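PDB 4MQD: DNA-entry nuclease inhibitor from Bacillus subtilis subsp. subtilis, which inhibits the DNA-degrading activity of the DNA-entry nuclease and takes part in the competence of the cell for transformation. Local coordinates for residues I62-N67 with Y128-V133; T21-D26 with H91-M96. All coordinates share one frame; numbering follows the deposited sequence.

Contact 1: I62-N67 with Y128-V133; sequences ILFRLN and YIIDAV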
loop_
_atom_site.group_PDB
_atom_site.type_symbol
_atom_site.label_atom_id
_atom_site.label_comp_id
_atom_site.label_asym_id
_atom_site.label_seq_id
_atom_site.Cartn_x
_atom_site.Cartn_y
_atom_site.Cartn_z
ATOM N N ILE A 62 -4.150 13.890 7.683
ATOM C CA ILE A 62 -5.100 13.572 6.623
ATOM C C ILE A 62 -4.410 13.764 5.277
ATOM O O ILE A 62 -3.961 14.867 4.968
ATOM C CB ILE A 62 -6.340 14.493 6.679
ATOM C CG1 ILE A 62 -7.013 14.427 8.060
ATOM C CG2 ILE A 62 -7.322 14.143 5.565
ATOM C CD1 ILE A 62 -7.567 13.067 8.438
ATOM N N LEU A 63 -4.317 12.691 4.494
ATOM C CA LEU A 63 -3.786 12.754 3.128
ATOM C C LEU A 63 -4.930 12.610 2.138
ATOM O O LEU A 63 -5.417 11.501 1.902
ATOM C CB LEU A 63 -2.755 11.646 2.883
ATOM C CG LEU A 63 -1.302 11.986 3.209
ATOM C CD1 LEU A 63 -1.163 12.426 4.658
ATOM C CD2 LEU A 63 -0.402 10.795 2.910
ATOM N N PHE A 64 -5.365 13.727 1.566
ATOM C CA PHE A 64 -6.448 13.700 0.592
ATOM C C PHE A 64 -5.886 13.580 -0.818
ATOM O O PHE A 64 -4.894 14.232 -1.152
ATOM C CB PHE A 64 -7.327 14.942 0.706
ATOM C CG PHE A 64 -8.660 14.789 0.035
ATOM C CD1 PHE A 64 -9.688 14.103 0.662
ATOM C CD2 PHE A 64 -8.879 15.307 -1.234
ATOM C CE1 PHE A 64 -10.914 13.945 0.042
ATOM C CE2 PHE A 64 -10.104 15.155 -1.860
ATOM C CZ PHE A 64 -11.123 14.472 -1.222
ATOM N N ARG A 65 -6.521 12.740 -1.633
ATOM C CA ARG A 65 -6.103 12.513 -3.016
ATOM C C ARG A 65 -7.300 12.449 -3.954
ATOM O O ARG A 65 -8.392 12.044 -3.551
ATOM C CB ARG A 65 -5.331 11.201 -3.129
ATOM C CG ARG A 65 -4.039 11.156 -2.336
ATOM C CD ARG A 65 -3.407 9.782 -2.427
ATOM N NE ARG A 65 -2.210 9.684 -1.602
ATOM C CZ ARG A 65 -1.483 8.580 -1.450
ATOM N NH1 ARG A 65 -1.823 7.451 -2.066
ATOM N NH2 ARG A 65 -0.407 8.605 -0.671
ATOM N N LEU A 66 -7.075 12.843 -5.205
ATOM C CA LEU A 66 -8.075 12.741 -6.264
ATOM C C LEU A 66 -7.530 11.855 -7.388
ATOM O O LEU A 66 -6.514 12.183 -8.005
ATOM C CB LEU A 66 -8.414 14.132 -6.806
ATOM C CG LEU A 66 -9.386 14.233 -7.988
ATOM C CD1 LEU A 66 -10.725 13.579 -7.679
ATOM C CD2 LEU A 66 -9.579 15.689 -8.379
ATOM N N ASN A 67 -8.209 10.733 -7.634
ATOM C CA ASN A 67 -7.846 9.786 -8.696
ATOM C C ASN A 67 -6.397 9.305 -8.626
ATOM O O ASN A 67 -5.704 9.230 -9.642
ATOM C CB ASN A 67 -8.142 10.386 -10.076
ATOM C CG ASN A 67 -9.616 10.689 -10.274
ATOM O OD1 ASN A 67 -10.477 9.879 -9.932
ATOM N ND2 ASN A 67 -9.914 11.854 -10.839
ATOM N N TYR A 128 -4.478 9.021 7.840
ATOM C CA TYR A 128 -5.690 8.613 7.143
ATOM C C TYR A 128 -5.637 9.094 5.698
ATOM O O TYR A 128 -5.678 10.296 5.430
ATOM C CB TYR A 128 -6.921 9.139 7.878
ATOM C CG TYR A 128 -7.055 8.520 9.250
ATOM C CD1 TYR A 128 -7.731 7.317 9.427
ATOM C CD2 TYR A 128 -6.469 9.114 10.365
ATOM C CE1 TYR A 128 -7.839 6.733 10.680
ATOM C CE2 TYR A 128 -6.572 8.536 11.622
ATOM C CZ TYR A 128 -7.258 7.348 11.772
ATOM O OH TYR A 128 -7.363 6.769 13.013
ATOM N N ILE A 129 -5.510 8.140 4.778
ATOM C CA ILE A 129 -5.415 8.436 3.353
ATOM C C ILE A 129 -6.812 8.371 2.757
ATOM O O ILE A 129 -7.505 7.363 2.898
ATOM C CB ILE A 129 -4.485 7.448 2.616
ATOM C CG1 ILE A 129 -3.084 7.468 3.242
ATOM C CG2 ILE A 129 -4.415 7.788 1.130
ATOM C CD1 ILE A 129 -2.139 6.422 2.687
ATOM N N ILE A 130 -7.216 9.454 2.097
ATOM C CA ILE A 130 -8.557 9.571 1.535
ATOM C C ILE A 130 -8.468 9.820 0.029
ATOM O O ILE A 130 -8.045 10.896 -0.402
ATOM C CB ILE A 130 -9.345 10.706 2.221
ATOM C CG1 ILE A 130 -9.392 10.476 3.737
ATOM C CG2 ILE A 130 -10.758 10.791 1.657
ATOM C CD1 ILE A 130 -9.896 11.662 4.529
ATOM N N ASP A 131 -8.863 8.824 -0.763
ATOM C CA ASP A 131 -8.815 8.915 -2.221
ATOM C C ASP A 131 -10.226 9.016 -2.796
ATOM O O ASP A 131 -11.034 8.091 -2.658
ATOM C CB ASP A 131 -8.086 7.698 -2.809
ATOM C CG ASP A 131 -7.885 7.790 -4.326
ATOM O OD1 ASP A 131 -7.833 8.911 -4.881
ATOM O OD2 ASP A 131 -7.761 6.721 -4.965
ATOM N N ALA A 132 -10.512 10.151 -3.429
ATOM C CA ALA A 132 -11.756 10.343 -4.160
ATOM C C ALA A 132 -11.538 9.915 -5.608
ATOM O O ALA A 132 -10.785 10.558 -6.339
ATOM C CB ALA A 132 -12.196 11.798 -4.093
ATOM N N VAL A 133 -12.186 8.823 -6.010
ATOM C CA VAL A 133 -12.107 8.332 -7.385
ATOM C C VAL A 133 -13.373 8.736 -8.136
ATOM O O VAL A 133 -14.478 8.410 -7.707
ATOM C CB VAL A 133 -11.947 6.801 -7.429
ATOM C CG1 VAL A 133 -11.829 6.314 -8.871
ATOM C CG2 VAL A 133 -10.734 6.373 -6.612
#

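Contact 2: T21-D26 with H91-M96; sequences TVFQKD and HIESIM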
loop_
_atom_site.group_PDB
_atom_site.type_symbol
_atom_site.label_atom_id
_atom_site.label_comp_id
_atom_site.label_asym_id
_atom_site.label_seq_id
_atom_site.Cartn_x
_atom_site.Cartn_y
_atom_site.Cartn_z
ATOM N N THR A 21 -15.005 13.755 9.876
ATOM C CA THR A 21 -16.140 13.779 8.963
ATOM C C THR A 21 -15.847 14.555 7.690
ATOM O O THR A 21 -15.332 15.671 7.737
ATOM C CB THR A 21 -17.376 14.380 9.660
ATOM O OG1 THR A 21 -17.674 13.611 10.832
ATOM C CG2 THR A 21 -18.591 14.382 8.733
ATOM N N VAL A 22 -16.182 13.939 6.558
ATOM C CA VAL A 22 -16.090 14.573 5.249
ATOM C C VAL A 22 -17.482 15.072 4.883
ATOM O O VAL A 22 -18.435 14.290 4.884
ATOM C CB VAL A 22 -15.609 13.574 4.176
ATOM C CG1 VAL A 22 -15.462 14.261 2.823
ATOM C CG2 VAL A 22 -14.301 12.918 4.609
ATOM N N PHE A 23 -17.604 16.362 4.577
ATOM C CA PHE A 23 -18.917 16.957 4.305
ATOM C C PHE A 23 -18.881 18.084 3.275
ATOM O O PHE A 23 -17.813 18.558 2.880
ATOM C CB PHE A 23 -19.569 17.434 5.610
ATOM C CG PHE A 23 -18.741 18.416 6.393
ATOM C CD1 PHE A 23 -17.679 17.982 7.176
ATOM C CD2 PHE A 23 -19.045 19.770 6.378
ATOM C CE1 PHE A 23 -16.924 18.881 7.912
ATOM C CE2 PHE A 23 -18.295 20.674 7.112
ATOM C CZ PHE A 23 -17.233 20.229 7.881
ATOM N N GLN A 24 -20.070 18.499 2.845
ATOM C CA GLN A 24 -20.219 19.490 1.782
ATOM C C GLN A 24 -19.746 20.867 2.240
ATOM O O GLN A 24 -19.763 21.170 3.433
ATOM C CB GLN A 24 -21.679 19.573 1.316
ATOM C CG GLN A 24 -22.307 18.246 0.898
ATOM C CD GLN A 24 -21.509 17.507 -0.164
ATOM O OE1 GLN A 24 -21.033 18.104 -1.129
ATOM N NE2 GLN A 24 -21.372 16.195 0.005
ATOM N N LYS A 25 -19.335 21.689 1.277
ATOM C CA LYS A 25 -18.787 23.025 1.546
ATOM C C LYS A 25 -19.671 23.860 2.477
ATOM O O LYS A 25 -19.167 24.513 3.394
ATOM C CB LYS A 25 -18.579 23.793 0.232
ATOM C CG LYS A 25 -17.768 25.077 0.377
ATOM C CD LYS A 25 -18.226 26.170 -0.582
ATOM C CE LYS A 25 -17.780 25.910 -2.012
ATOM N NZ LYS A 25 -16.314 26.094 -2.200
ATOM N N ASP A 26 -20.980 23.839 2.235
ATOM C CA ASP A 26 -21.922 24.670 2.982
ATOM C C ASP A 26 -22.959 23.818 3.711
ATOM O O ASP A 26 -24.158 23.912 3.445
ATOM C CB ASP A 26 -22.601 25.666 2.038
ATOM C CG ASP A 26 -21.604 26.569 1.327
ATOM O OD1 ASP A 26 -20.661 27.055 1.987
ATOM O OD2 ASP A 26 -21.763 26.792 0.108
ATOM N N HIS A 91 -15.240 19.806 3.000
ATOM C CA HIS A 91 -14.486 20.007 4.234
ATOM C C HIS A 91 -14.206 18.676 4.911
ATOM O O HIS A 91 -14.932 17.703 4.715
ATOM C CB HIS A 91 -15.255 20.894 5.213
ATOM C CG HIS A 91 -15.487 22.288 4.723
ATOM N ND1 HIS A 91 -14.459 23.144 4.394
ATOM C CD2 HIS A 91 -16.633 22.982 4.528
ATOM C CE1 HIS A 91 -14.962 24.302 4.003
ATOM N NE2 HIS A 91 -16.279 24.229 4.077
ATOM N N ILE A 92 -13.140 18.644 5.704
ATOM C CA ILE A 92 -12.866 17.529 6.603
ATOM C C ILE A 92 -12.594 18.111 7.982
ATOM O O ILE A 92 -11.866 19.097 8.112
ATOM C CB ILE A 92 -11.671 16.676 6.133
ATOM C CG1 ILE A 92 -11.946 16.122 4.728
ATOM C CG2 ILE A 92 -11.404 15.552 7.127
ATOM C CD1 ILE A 92 -10.858 15.222 4.180
ATOM N N GLU A 93 -13.190 17.509 9.006
ATOM C CA GLU A 93 -13.124 18.058 10.352
ATOM C C GLU A 93 -13.498 17.017 11.403
ATOM O O GLU A 93 -14.343 16.153 11.165
ATOM C CB GLU A 93 -14.067 19.265 10.465
ATOM C CG GLU A 93 -13.842 20.122 11.702
ATOM C CD GLU A 93 -14.759 21.329 11.774
ATOM O OE1 GLU A 93 -15.333 21.725 10.738
ATOM O OE2 GLU A 93 -14.903 21.887 12.883
ATOM N N SER A 94 -12.842 17.097 12.558
ATOM C CA SER A 94 -13.234 16.332 13.735
ATOM C C SER A 94 -13.881 17.304 14.716
ATOM O O SER A 94 -13.991 18.494 14.432
ATOM C CB SER A 94 -12.022 15.645 14.367
ATOM O OG SER A 94 -12.422 14.736 15.378
ATOM N N ILE A 95 -14.304 16.805 15.869
ATOM C CA ILE A 95 -15.029 17.632 16.828
ATOM C C ILE A 95 -14.088 18.647 17.492
ATOM O O ILE A 95 -13.137 18.271 18.180
ATOM C CB ILE A 95 -15.771 16.759 17.858
ATOM C CG1 ILE A 95 -16.869 15.960 17.141
ATOM C CG2 ILE A 95 -16.385 17.611 18.962
ATOM C CD1 ILE A 95 -17.248 14.665 17.816
HETATM N N MSE A 96 -14.362 19.929 17.244
HETATM C CA MSE A 96 -13.575 21.067 17.756
HETATM C C MSE A 96 -12.191 21.179 17.153
HETATM O O MSE A 96 -11.345 21.901 17.680
HETATM C CB MSE A 96 -13.458 21.069 19.284
HETATM C CG MSE A 96 -14.807 21.015 19.991
HETATM SE SE MSE A 96 -15.643 22.800 19.998
HETATM C CE MSE A 96 -17.482 22.120 19.985
#

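Contact 1: I62-N67 with Y128-V133
The carbonyl oxygen of L63 takes the amide of I130 in a nearly straight bond (N to O 2.7 Å, 176° at the hydrogen), and the CA-H of I129 also points at it. The same oxygen-centred pattern recurs along two parallel strands: Y128 O receives L63 N, I130 O receives R65 N at 2.7 Å, R65 O receives A132 N, and A132 O receives N67 N just past the strand end. On the face carrying I62, F64, I130 and A132 the contact is apolar. With CG anti to the backbone N (chi1 -163°), the F64 ring rises from the sheet beside the I130 side chain; its CE1 meets I130 CG2 at 3.5 Å, and its CZ lies 4.1 Å from A132 CB. I62 CG2 meets I130 CD1 at 3.7 Å. On the other face the extended R65 chain slants over I129, whose CG2 sits above one face of the guanidinium, 4.0 Å from CZ. The N67 amide is gripped at both ends: OD1 takes the amide of S134, the next residue of the partner strand, and ND2 reaches M4 O. Strands 6-14 and 107-116 flank the two in a mixed sheet, while I90 and I92 of strand 90-93 help cover the apolar face.

Contact 2: T21-D26 with H91-M96
Two neighbouring strands of an antiparallel five-stranded sheet, 19-24 and 90-93, meet here, with V22 and I92 forming a non-hydrogen-bonded pair between two hydrogen-bonded ones. T21 and E93 exchange two backbone bonds, T21 N to E93 O at 2.8 Å and E93 N to T21 O at 3.1 Å; F23 and H91 do the same, F23 N to H91 O and H91 N to F23 O, the latter 171° at the hydrogen. The V22 and I92 side chains run alongside each other, V22 CG2 4.0 Å from I92 CG1, on the face that packs against F83 and strand 59-66. The face with F23, H91 and E93 is built round the phenylalanine. Its CG stands between the backbone N and the carbonyl carbon (chi1 57°), which swings the ring across to strand 90-93. There H91 CB sits over one face in a CH-pi contact, 3.4 Å from F23 CZ, while E93 CB lies at the ring's edge, in its plane. E93 OE1 also comes near that edge, but its salt bridge is to R99. The imidazole has a carbonyl near each nitrogen: ND1 bonds to L100 O, and NE2 makes at most a weak bond to K25 O, which lies in the ring plane at 3.0 Å, bent to 121° at the hydrogen.

In the fold
Contact 1 joins parallel strands inside the mixed sheet, contact 2 antiparallel strands inside the other, and their centres lie 15 Å apart. The two sheets pack face to face, and I92 bridges them: its CD1 is 3.7 Å from I130 CD1 and 3.9 Å from both I62 CG2 and F64 CD1. Along the chain the segments alternate, 21-26, 62-67, 91-96 and 128-133, so each successive one switches sheet. The chain thus crosses repeatedly between the layers, and residues far apart in sequence build one shared hydrophobic core. All four segments belong to the ComJ domain, consistent with this two-layered beta core being common to the family.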